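Local coordinates for putative cell filamentation protein (Bartonella quintana, PDB 4N67) that binds ADP in the nucleotide pocket of its Fic domain and is probably an AMP transferase (adenylyltransferase) of the translocated Bep effector type, at residues P106-S111 with L149-P154; I178-I183 with E209-P214; E186-A191 with E202-L207. The protein carries 2 engineered substitutions. All coordinates share one frame; numbering follows the deposited sequence.

Interaction 1. Residues P106-S111 with L149-P154; sequences PFAVGS and LDHAHP. With ADP (adenosine-5'-diphosphate), chain B.
Phe107 lies flat on the imidazole of His153, the histidine that opens the HPF...GNGR sequence by which Fic domains are recognised. Their planes differ by only 5° and the ring centroids are 3.7 Å apart, a face-to-face stack in which His153 CG and CB sit over the same face of the phenyl ring, so CB adds a CH-pi contact. Two features deliver the imidazole there: His153 is the first residue to leave the helix 135-152, with a positive phi of 43°, and its CG is anti to the backbone N, which carries the ring under the phenyl group. Phe107 has CG anti to its carbonyl carbon (chi1 -63°), which lays its ring over the imidazole. The edge of the phenyl ring faces the adenine, CE1 of Phe107 lying 4.0 Å from N3 of ADP, while CE1 of His153 comes within 3.5 Å of the beta-phosphate oxygen O2B. Three residues before His153, near the end of the helix, Asp150 OD1 accepts a hydrogen bond from the ribose O3' of ADP (2.6 Å), and its carboxylate is further held by Gln163 and Ser192.

Beside the stack the loop is pinned to the helix end by a nearly straight backbone bond, Ala108 N to His151 O, 2.9 Å. The imidazole of His151 lies against this same piece of loop, with the Ala108 N and the Phe107 carbonyl carbon above one face, both offset toward the rim. Its ND1 is engaged by Glu116 of helix 112-126. At the other ring nitrogen, a water in the imidazole plane lies 2.8 Å from His151 NE2 and donates to Pro106 O over the same distance.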
loop_
_atom_site.group_PDB
_atom_site.type_symbol
_atom_site.label_atom_id
_atom_site.label_comp_id
_atom_site.label_asym_id
_atom_site.label_seq_id
_atom_site.Cartn_x
_atom_site.Cartn_y
_atom_site.Cartn_z
ATOM N N PRO A 106 6.026 -4.592 15.304
ATOM C CA PRO A 106 6.356 -3.530 14.384
ATOM C C PRO A 106 6.275 -3.971 12.916
ATOM O O PRO A 106 6.172 -5.166 12.608
ATOM C CB PRO A 106 7.808 -3.215 14.748
ATOM C CG PRO A 106 8.370 -4.541 15.120
ATOM C CD PRO A 106 7.245 -5.235 15.849
ATOM N N PHE A 107 6.332 -2.983 12.040
ATOM C CA PHE A 107 6.521 -3.227 10.606
ATOM C C PHE A 107 7.972 -3.621 10.338
ATOM O O PHE A 107 8.828 -3.584 11.231
ATOM C CB PHE A 107 6.159 -1.957 9.819
ATOM C CG PHE A 107 4.710 -1.539 9.966
ATOM C CD1 PHE A 107 3.692 -2.357 9.510
ATOM C CD2 PHE A 107 4.374 -0.327 10.539
ATOM C CE1 PHE A 107 2.366 -1.988 9.632
ATOM C CE2 PHE A 107 3.047 0.050 10.646
ATOM C CZ PHE A 107 2.046 -0.774 10.194
ATOM N N ALA A 108 8.250 -3.971 9.090
ATOM C CA ALA A 108 9.617 -4.264 8.636
ATOM C C ALA A 108 10.543 -3.119 9.007
ATOM O O ALA A 108 10.189 -1.943 8.897
ATOM C CB ALA A 108 9.615 -4.483 7.119
ATOM N N VAL A 109 11.738 -3.487 9.477
ATOM C CA VAL A 109 12.747 -2.524 9.863
ATOM C C VAL A 109 13.882 -2.467 8.852
ATOM O O VAL A 109 14.436 -3.504 8.513
ATOM C CB VAL A 109 13.325 -2.909 11.228
ATOM C CG1 VAL A 109 14.350 -1.910 11.673
ATOM C CG2 VAL A 109 12.209 -3.033 12.243
ATOM N N GLY A 110 14.178 -1.256 8.395
ATOM C CA GLY A 110 15.337 -0.961 7.523
ATOM C C GLY A 110 15.356 -1.829 6.289
ATOM O O GLY A 110 14.413 -1.814 5.526
ATOM N N SER A 111 16.439 -2.569 6.093
ATOM C CA SER A 111 16.580 -3.433 4.895
ATOM C C SER A 111 15.606 -4.636 4.813
ATOM O O SER A 111 15.467 -5.282 3.752
ATOM C CB SER A 111 18.018 -3.883 4.738
ATOM O OG SER A 111 18.380 -4.806 5.747
ATOM N N LEU A 149 2.403 -7.249 2.182
ATOM C CA LEU A 149 2.551 -5.810 1.957
ATOM C C LEU A 149 2.361 -5.019 3.238
ATOM O O LEU A 149 3.112 -4.047 3.504
ATOM C CB LEU A 149 1.566 -5.326 0.885
ATOM C CG LEU A 149 1.905 -5.746 -0.545
ATOM C CD1 LEU A 149 0.710 -5.453 -1.448
ATOM C CD2 LEU A 149 3.151 -5.056 -1.080
ATOM N N ASP A 150 1.371 -5.420 4.024
ATOM C CA ASP A 150 1.072 -4.723 5.287
ATOM C C ASP A 150 2.294 -4.713 6.174
ATOM O O ASP A 150 2.623 -3.671 6.743
ATOM C CB ASP A 150 -0.064 -5.398 6.087
ATOM C CG ASP A 150 -1.422 -4.771 5.887
ATOM O OD1 ASP A 150 -1.524 -3.633 5.418
ATOM O OD2 ASP A 150 -2.409 -5.408 6.348
ATOM N N HIS A 151 2.946 -5.862 6.315
ATOM C CA HIS A 151 4.096 -5.951 7.185
ATOM C C HIS A 151 5.256 -5.141 6.637
ATOM O O HIS A 151 5.959 -4.486 7.399
ATOM C CB HIS A 151 4.535 -7.393 7.423
ATOM C CG HIS A 151 5.675 -7.488 8.380
ATOM N ND1 HIS A 151 6.985 -7.528 7.968
ATOM C CD2 HIS A 151 5.706 -7.486 9.735
ATOM C CE1 HIS A 151 7.778 -7.536 9.025
ATOM N NE2 HIS A 151 7.028 -7.525 10.110
ATOM N N ALA A 152 5.473 -5.193 5.334
ATOM C CA ALA A 152 6.597 -4.440 4.751
ATOM C C ALA A 152 6.445 -2.919 4.955
ATOM O O ALA A 152 7.425 -2.220 5.229
ATOM C CB ALA A 152 6.757 -4.761 3.279
ATOM N N HIS A 153 5.214 -2.420 4.809
ATOM C CA HIS A 153 4.878 -1.030 5.089
ATOM C C HIS A 153 5.942 -0.082 4.542
ATOM O O HIS A 153 6.590 0.635 5.304
ATOM C CB HIS A 153 4.707 -0.845 6.600
ATOM C CG HIS A 153 4.054 0.434 7.003
ATOM N ND1 HIS A 153 2.688 0.577 7.037
ATOM C CD2 HIS A 153 4.564 1.591 7.485
ATOM C CE1 HIS A 153 2.381 1.781 7.492
ATOM N NE2 HIS A 153 3.501 2.417 7.771
ATOM N N PRO A 154 6.185 -0.114 3.222
ATOM C CA PRO A 154 7.430 0.461 2.717
ATOM C C PRO A 154 7.594 1.956 2.759
ATOM O O PRO A 154 8.714 2.419 2.611
ATOM C CB PRO A 154 7.491 -0.026 1.258
ATOM C CG PRO A 154 6.543 -1.168 1.214
ATOM C CD PRO A 154 5.462 -0.841 2.169
HETATM P PB ADP B . -0.291 4.964 6.472
HETATM O O1B ADP B . 0.378 5.356 7.799
HETATM O O2B ADP B . 0.644 4.152 5.644
HETATM O O3B ADP B . -0.878 6.143 5.693
HETATM P PA ADP B . -2.673 3.240 6.530
HETATM O O1A ADP B . -4.003 3.618 7.201
HETATM O O2A ADP B . -2.595 3.440 5.034
HETATM O O3A ADP B . -1.460 4.125 7.192
HETATM O "O5'" ADP B . -2.332 1.753 6.971
HETATM C "C5'" ADP B . -1.396 0.946 6.247
HETATM C "C4'" ADP B . -1.830 -0.510 6.381
HETATM O "O4'" ADP B . -1.569 -0.965 7.724
HETATM C "C3'" ADP B . -3.313 -0.722 6.095
HETATM O "O3'" ADP B . -3.505 -1.881 5.258
HETATM C "C2'" ADP B . -3.905 -0.942 7.475
HETATM O "O2'" ADP B . -5.094 -1.744 7.493
HETATM C "C1'" ADP B . -2.770 -1.612 8.192
HETATM N N9 ADP B . -2.812 -1.512 9.665
HETATM C C8 ADP B . -3.457 -0.617 10.439
HETATM N N7 ADP B . -3.180 -0.901 11.734
HETATM C C5 ADP B . -2.366 -1.962 11.794
HETATM C C6 ADP B . -1.712 -2.769 12.833
HETATM N N6 ADP B . -1.912 -2.413 14.138
HETATM N N1 ADP B . -0.926 -3.802 12.487
HETATM C C2 ADP B . -0.745 -4.108 11.172
HETATM N N3 ADP B . -1.331 -3.408 10.175
HETATM C C4 ADP B . -2.118 -2.359 10.409
HETATM O O HOH W 1 7.468 -7.591 12.836
#

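Interaction 2. Residues I178-I183 with E209-P214; sequences IDFSLI and EDITHP
Ile178 and Thr212 face each other as an antiparallel non-hydrogen-bonded pair, CA atoms 4.5 Å apart, in the small antiparallel sheet that strand 212-214, directly after helix 202-211, forms with strand 176-178. Both side chains project from the same face of the sheet and lie side by side, CG1 of Ile178 against OG1 of Thr212, whose own hydrogen bond goes back to Phe208 O.

Among the polar links, one backbone bond crosses the contact: Asp179 N donates to Ile211 O at 2.9 Å, one residue before the bridge partner Thr212. The side chain of Asp179 closes an Asx turn. Ser181 N and Ser181 OG both approach Asp179 OD1 from one face of the carboxylate plane, the hydroxyl on the syn side at 2.6 Å and the amide on the anti side. The 3-10 turn 180-182 begins here.

In the apolar packing, Ile211 meets Ile178, Phe180 and Leu182 of the 3-10 turn and Ile183 just after it, with its CB also 3.2 Å from Asp179 O. CG1 of Ile211 sits between its backbone N and carbonyl carbon (chi1 68°), a choice that sends CD1 to Phe180 and Ile178 and leaves CG2 for Leu182 and Ile183. CG2 of Ile183 meets Ile211 CG2 at 3.6 Å, the two side chains crossing at about a right angle, while Leu182 CD1 rests near Ile211 CA. The Phe180 ring, flanked elsewhere by Met167 of helix 164-174, takes Ile211 CD1 over one face as a CH-pi contact, 3.8 Å from the ring centroid and 25° off its normal.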
loop_
_atom_site.group_PDB
_atom_site.type_symbol
_atom_site.label_atom_id
_atom_site.label_comp_id
_atom_site.label_asym_id
_atom_site.label_seq_id
_atom_site.Cartn_x
_atom_site.Cartn_y
_atom_site.Cartn_z
ATOM N N ILE A 178 -11.431 -6.602 -7.616
ATOM C CA ILE A 178 -11.323 -6.450 -6.153
ATOM C C ILE A 178 -11.804 -5.041 -5.849
ATOM O O ILE A 178 -11.230 -4.078 -6.361
ATOM C CB ILE A 178 -9.876 -6.639 -5.658
ATOM C CG1 ILE A 178 -9.368 -8.042 -6.008
ATOM C CG2 ILE A 178 -9.777 -6.361 -4.156
ATOM C CD1 ILE A 178 -7.913 -8.290 -5.619
ATOM N N ASP A 179 -12.858 -4.928 -5.035
ATOM C CA ASP A 179 -13.534 -3.627 -4.794
ATOM C C ASP A 179 -13.559 -3.294 -3.309
ATOM O O ASP A 179 -14.436 -3.744 -2.557
ATOM C CB ASP A 179 -14.942 -3.649 -5.405
ATOM C CG ASP A 179 -15.637 -2.282 -5.344
ATOM O OD1 ASP A 179 -15.073 -1.359 -4.695
ATOM O OD2 ASP A 179 -16.723 -2.170 -5.943
ATOM N N PHE A 180 -12.605 -2.477 -2.877
ATOM C CA PHE A 180 -12.456 -2.197 -1.451
ATOM C C PHE A 180 -13.533 -1.286 -0.922
ATOM O O PHE A 180 -13.708 -1.210 0.280
ATOM C CB PHE A 180 -11.094 -1.585 -1.148
ATOM C CG PHE A 180 -9.966 -2.565 -1.265
ATOM C CD1 PHE A 180 -9.632 -3.356 -0.197
ATOM C CD2 PHE A 180 -9.207 -2.647 -2.425
ATOM C CE1 PHE A 180 -8.578 -4.242 -0.255
ATOM C CE2 PHE A 180 -8.146 -3.545 -2.505
ATOM C CZ PHE A 180 -7.822 -4.340 -1.423
ATOM N N SER A 181 -14.242 -0.637 -1.842
ATOM C CA SER A 181 -15.382 0.233 -1.480
ATOM C C SER A 181 -16.536 -0.546 -0.871
ATOM O O SER A 181 -17.429 0.048 -0.245
ATOM C CB SER A 181 -15.849 1.045 -2.696
ATOM O OG SER A 181 -16.684 0.334 -3.576
ATOM N N LEU A 182 -16.549 -1.866 -1.043
ATOM C CA LEU A 182 -17.585 -2.722 -0.470
ATOM C C LEU A 182 -17.495 -2.902 1.042
ATOM O O LEU A 182 -18.425 -3.428 1.656
ATOM C CB LEU A 182 -17.569 -4.095 -1.155
ATOM C CG LEU A 182 -17.989 -4.044 -2.612
ATOM C CD1 LEU A 182 -17.647 -5.348 -3.321
ATOM C CD2 LEU A 182 -19.471 -3.751 -2.725
ATOM N N ILE A 183 -16.397 -2.460 1.648
ATOM C CA ILE A 183 -16.190 -2.603 3.084
ATOM C C ILE A 183 -15.732 -1.288 3.694
ATOM O O ILE A 183 -15.370 -0.366 2.982
ATOM C CB ILE A 183 -15.140 -3.680 3.400
ATOM C CG1 ILE A 183 -13.816 -3.357 2.689
ATOM C CG2 ILE A 183 -15.674 -5.059 3.022
ATOM C CD1 ILE A 183 -12.633 -4.051 3.297
ATOM N N GLU A 209 -12.483 -12.508 0.029
ATOM C CA GLU A 209 -13.658 -13.189 -0.532
ATOM C C GLU A 209 -14.833 -12.238 -0.732
ATOM O O GLU A 209 -15.516 -12.273 -1.778
ATOM C CB GLU A 209 -14.092 -14.367 0.332
ATOM C CG GLU A 209 -13.091 -15.502 0.393
ATOM C CD GLU A 209 -13.569 -16.688 1.223
ATOM O OE1 GLU A 209 -14.632 -16.594 1.894
ATOM O OE2 GLU A 209 -12.883 -17.733 1.192
ATOM N N ASP A 210 -15.093 -11.409 0.269
ATOM C CA ASP A 210 -16.270 -10.559 0.272
ATOM C C ASP A 210 -16.254 -9.432 -0.738
ATOM O O ASP A 210 -17.319 -8.974 -1.147
ATOM C CB ASP A 210 -16.533 -9.987 1.679
ATOM C CG ASP A 210 -17.129 -11.016 2.629
ATOM O OD1 ASP A 210 -17.601 -12.069 2.161
ATOM O OD2 ASP A 210 -17.086 -10.757 3.844
ATOM N N ILE A 211 -15.072 -9.013 -1.177
ATOM C CA ILE A 211 -14.968 -7.868 -2.077
ATOM C C ILE A 211 -14.509 -8.240 -3.473
ATOM O O ILE A 211 -14.270 -7.357 -4.271
ATOM C CB ILE A 211 -14.021 -6.790 -1.512
ATOM C CG1 ILE A 211 -12.554 -7.251 -1.487
ATOM C CG2 ILE A 211 -14.496 -6.366 -0.126
ATOM C CD1 ILE A 211 -11.561 -6.168 -1.054
ATOM N N THR A 212 -14.414 -9.534 -3.777
ATOM C CA THR A 212 -13.873 -9.981 -5.068
ATOM C C THR A 212 -14.926 -10.729 -5.868
ATOM O O THR A 212 -15.706 -11.518 -5.319
ATOM C CB THR A 212 -12.648 -10.901 -4.854
ATOM O OG1 THR A 212 -11.664 -10.210 -4.083
ATOM C CG2 THR A 212 -12.019 -11.306 -6.180
ATOM N N HIS A 213 -14.971 -10.477 -7.173
ATOM C CA HIS A 213 -15.726 -11.336 -8.079
ATOM C C HIS A 213 -14.965 -11.536 -9.372
ATOM O O HIS A 213 -14.153 -10.694 -9.735
ATOM C CB HIS A 213 -17.152 -10.789 -8.340
ATOM C CG HIS A 213 -17.208 -9.481 -9.080
ATOM N ND1 HIS A 213 -16.965 -9.355 -10.432
ATOM C CD2 HIS A 213 -17.534 -8.245 -8.644
ATOM C CE1 HIS A 213 -17.147 -8.099 -10.792
ATOM N NE2 HIS A 213 -17.479 -7.407 -9.727
ATOM N N PRO A 214 -15.202 -12.666 -10.056
ATOM C CA PRO A 214 -14.562 -12.827 -11.352
ATOM C C PRO A 214 -15.104 -11.837 -12.380
ATOM O O PRO A 214 -16.296 -11.561 -12.409
ATOM C CB PRO A 214 -14.886 -14.268 -11.728
ATOM C CG PRO A 214 -16.149 -14.560 -11.016
ATOM C CD PRO A 214 -16.038 -13.833 -9.713
#

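Interaction 3. Residues E186-A191 with E202-L207; sequences ERMTYA and EPMKDL. With ADP (adenosine-5'-diphosphate), chain B.
Helices 186-191 and 202-207 run roughly antiparallel, at 141°, their axes 9.0 Å apart at closest, and the backbones come nearest where Ala191 CA lies 4.9 Å from Pro203 CA. Here Ala191 CB sits among Pro203, Met204 and Leu207, with CD1 of Leu207 reaching in to 3.9 Å. Next to it Tyr190 crosses Pro203 obliquely, its CE2 meeting CB and CG of the proline.

Deeper in, the two methionines meet through their ends. Each has CG anti to its backbone N and a chain bent at chi2 and chi3, and CE of Met188 thereby lands 3.5 Å from SD of Met204, near its methyl as well. Leu207 crosses Met188 at about a right angle, its CD1 against both CA and CE of Met188. Helices 185-198 and 202-211 form an antiparallel helical hairpin of the largely helical Fic fold, its inner side resting on helix 135-152 through Phe146, which touches both methionines. Met188 and Thr189 also belong to the ADP pocket: the Met188 O lies 3.7 Å from the ribose O2' of ADP.

At the other end of the contact Arg187, extended from CG to NE, reaches to helix 202-207, its NH2 coming 3.5 Å from Leu207 CA. The same NH2 forms a salt bridge with Asp210 and donates to a water lying in the guanidinium plane, which in turn donates to Pro203 O. A second water links the helices near the hairpin turn, donating to Ala191 O and accepting from Met204 N, 2.9 Å from each.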
loop_
_atom_site.group_PDB
_atom_site.type_symbol
_atom_site.label_atom_id
_atom_site.label_comp_id
_atom_site.label_asym_id
_atom_site.label_seq_id
_atom_site.Cartn_x
_atom_site.Cartn_y
_atom_site.Cartn_z
ATOM N N GLU A 186 -12.753 0.367 8.978
ATOM C CA GLU A 186 -12.653 -0.343 10.238
ATOM C C GLU A 186 -12.464 -1.827 10.002
ATOM O O GLU A 186 -11.680 -2.467 10.684
ATOM C CB GLU A 186 -13.886 -0.094 11.125
ATOM C CG GLU A 186 -14.041 1.346 11.624
ATOM C CD GLU A 186 -14.312 2.353 10.506
ATOM O OE1 GLU A 186 -15.094 2.028 9.593
ATOM O OE2 GLU A 186 -13.749 3.476 10.533
ATOM N N ARG A 187 -13.199 -2.388 9.036
ATOM C CA ARG A 187 -13.063 -3.789 8.725
ATOM C C ARG A 187 -11.667 -4.106 8.164
ATOM O O ARG A 187 -11.092 -5.147 8.491
ATOM C CB ARG A 187 -14.097 -4.221 7.701
ATOM C CG ARG A 187 -14.050 -5.724 7.509
ATOM C CD ARG A 187 -15.206 -6.306 6.745
ATOM N NE ARG A 187 -14.905 -7.716 6.534
ATOM C CZ ARG A 187 -15.550 -8.516 5.712
ATOM N NH1 ARG A 187 -16.590 -8.080 5.014
ATOM N NH2 ARG A 187 -15.157 -9.768 5.617
ATOM N N MET A 188 -11.171 -3.237 7.300
ATOM C CA MET A 188 -9.812 -3.385 6.757
ATOM C C MET A 188 -8.775 -3.332 7.882
ATOM O O MET A 188 -7.895 -4.180 7.975
ATOM C CB MET A 188 -9.540 -2.284 5.726
ATOM C CG MET A 188 -8.165 -2.270 5.069
ATOM S SD MET A 188 -7.980 -3.529 3.803
ATOM C CE MET A 188 -7.284 -4.823 4.799
ATOM N N THR A 189 -8.883 -2.326 8.744
ATOM C CA THR A 189 -8.001 -2.220 9.903
ATOM C C THR A 189 -8.034 -3.449 10.794
ATOM O O THR A 189 -6.985 -3.985 11.163
ATOM C CB THR A 189 -8.353 -0.945 10.700
ATOM O OG1 THR A 189 -8.302 0.166 9.811
ATOM C CG2 THR A 189 -7.390 -0.712 11.833
ATOM N N TYR A 190 -9.240 -3.917 11.138
ATOM C CA TYR A 190 -9.403 -5.109 11.931
ATOM C C TYR A 190 -8.686 -6.280 11.293
ATOM O O TYR A 190 -7.952 -7.005 11.954
ATOM C CB TYR A 190 -10.898 -5.434 12.180
ATOM C CG TYR A 190 -11.118 -6.779 12.857
ATOM C CD1 TYR A 190 -10.843 -6.953 14.222
ATOM C CD2 TYR A 190 -11.584 -7.879 12.146
ATOM C CE1 TYR A 190 -11.017 -8.182 14.834
ATOM C CE2 TYR A 190 -11.761 -9.110 12.758
ATOM C CZ TYR A 190 -11.480 -9.252 14.103
ATOM O OH TYR A 190 -11.669 -10.473 14.713
ATOM N N ALA A 191 -8.908 -6.495 9.994
ATOM C CA ALA A 191 -8.300 -7.638 9.354
ATOM C C ALA A 191 -6.767 -7.540 9.369
ATOM O O ALA A 191 -6.089 -8.554 9.541
ATOM C CB ALA A 191 -8.798 -7.772 7.909
ATOM N N GLU A 202 -7.373 -15.373 9.074
ATOM C CA GLU A 202 -8.729 -15.621 8.593
ATOM C C GLU A 202 -9.538 -14.370 8.228
ATOM O O GLU A 202 -10.187 -14.357 7.189
ATOM C CB GLU A 202 -9.495 -16.494 9.598
ATOM C CG GLU A 202 -8.894 -17.879 9.708
ATOM C CD GLU A 202 -8.958 -18.645 8.410
ATOM O OE1 GLU A 202 -7.889 -19.039 7.894
ATOM O OE2 GLU A 202 -10.082 -18.839 7.897
ATOM N N PRO A 203 -9.497 -13.315 9.052
ATOM C CA PRO A 203 -10.263 -12.126 8.694
ATOM C C PRO A 203 -9.871 -11.530 7.347
ATOM O O PRO A 203 -10.734 -11.059 6.614
ATOM C CB PRO A 203 -10.005 -11.181 9.867
ATOM C CG PRO A 203 -9.874 -12.119 11.011
ATOM C CD PRO A 203 -9.084 -13.277 10.470
ATOM N N MET A 204 -8.587 -11.561 7.024
ATOM C CA MET A 204 -8.152 -11.015 5.731
ATOM C C MET A 204 -8.655 -11.868 4.574
ATOM O O MET A 204 -9.040 -11.309 3.539
ATOM C CB MET A 204 -6.626 -10.884 5.654
ATOM C CG MET A 204 -6.137 -10.000 4.508
ATOM S SD MET A 204 -6.559 -8.264 4.669
ATOM C CE MET A 204 -5.370 -7.793 5.923
ATOM N N LYS A 205 -8.616 -13.191 4.739
ATOM C CA LYS A 205 -9.153 -14.093 3.720
ATOM C C LYS A 205 -10.636 -13.808 3.481
ATOM O O LYS A 205 -11.074 -13.680 2.345
ATOM C CB LYS A 205 -8.924 -15.542 4.135
ATOM C CG LYS A 205 -9.563 -16.564 3.206
ATOM C CD LYS A 205 -9.473 -17.967 3.777
ATOM C CE LYS A 205 -10.349 -18.166 4.998
ATOM N NZ LYS A 205 -11.683 -18.795 4.761
ATOM N N ASP A 206 -11.398 -13.643 4.555
ATOM C CA ASP A 206 -12.831 -13.396 4.444
ATOM C C ASP A 206 -13.103 -12.065 3.748
ATOM O O ASP A 206 -14.053 -11.927 2.976
ATOM C CB ASP A 206 -13.482 -13.393 5.836
ATOM C CG ASP A 206 -13.517 -14.775 6.493
ATOM O OD1 ASP A 206 -13.212 -15.798 5.844
ATOM O OD2 ASP A 206 -13.861 -14.831 7.698
ATOM N N LEU A 207 -12.298 -11.063 4.097
ATOM C CA LEU A 207 -12.382 -9.745 3.508
ATOM C C LEU A 207 -12.214 -9.844 1.979
ATOM O O LEU A 207 -13.037 -9.338 1.226
ATOM C CB LEU A 207 -11.310 -8.828 4.134
ATOM C CG LEU A 207 -11.346 -7.367 3.678
ATOM C CD1 LEU A 207 -10.733 -6.461 4.766
ATOM C CD2 LEU A 207 -10.665 -7.157 2.341
HETATM P PB ADP B . -0.291 4.964 6.472
HETATM O O1B ADP B . 0.378 5.356 7.799
HETATM O O2B ADP B . 0.644 4.152 5.644
HETATM O O3B ADP B . -0.878 6.143 5.693
HETATM P PA ADP B . -2.673 3.240 6.530
HETATM O O1A ADP B . -4.003 3.618 7.201
HETATM O O2A ADP B . -2.595 3.440 5.034
HETATM O O3A ADP B . -1.460 4.125 7.192
HETATM O "O5'" ADP B . -2.332 1.753 6.971
HETATM C "C5'" ADP B . -1.396 0.946 6.247
HETATM C "C4'" ADP B . -1.830 -0.510 6.381
HETATM O "O4'" ADP B . -1.569 -0.965 7.724
HETATM C "C3'" ADP B . -3.313 -0.722 6.095
HETATM O "O3'" ADP B . -3.505 -1.881 5.258
HETATM C "C2'" ADP B . -3.905 -0.942 7.475
HETATM O "O2'" ADP B . -5.094 -1.744 7.493
HETATM C "C1'" ADP B . -2.770 -1.612 8.192
HETATM N N9 ADP B . -2.812 -1.512 9.665
HETATM C C8 ADP B . -3.457 -0.617 10.439
HETATM N N7 ADP B . -3.180 -0.901 11.734
HETATM C C5 ADP B . -2.366 -1.962 11.794
HETATM C C6 ADP B . -1.712 -2.769 12.833
HETATM N N6 ADP B . -1.912 -2.413 14.138
HETATM N N1 ADP B . -0.926 -3.802 12.487
HETATM C C2 ADP B . -0.745 -4.108 11.172
HETATM N N3 ADP B . -1.331 -3.408 10.175
HETATM C C4 ADP B . -2.118 -2.359 10.409
HETATM O O HOH W 2 -13.032 -9.887 7.573
HETATM O O HOH W 3 -6.551 -11.347 9.073
#

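Overall arrangement
Interactions 1 and 3 line the nucleotide pocket, and interaction 2 lies behind interaction 3. The first two both touch ADP, with centres 19 Å apart, and they abut directly where Asp150 OD2 packs 3.8 Å from Met204 CE; the ribose meets both, O3' at Asp150 and O2' near Met188 and Thr189. Interaction 2 has its centre 25 Å from that of interaction 1 on the opposite side of the chain's centre, with the side chain of Phe180 about 8 Å from ADP. It closes a loop inside which interaction 3 is nested. These two share helix 202-211 and join through a salt bridge, Asp210 OD2 to Arg187 NH2 at 2.8 Å, and packing of Ile183 CD1 on Leu207 CD1 at 3.4 Å.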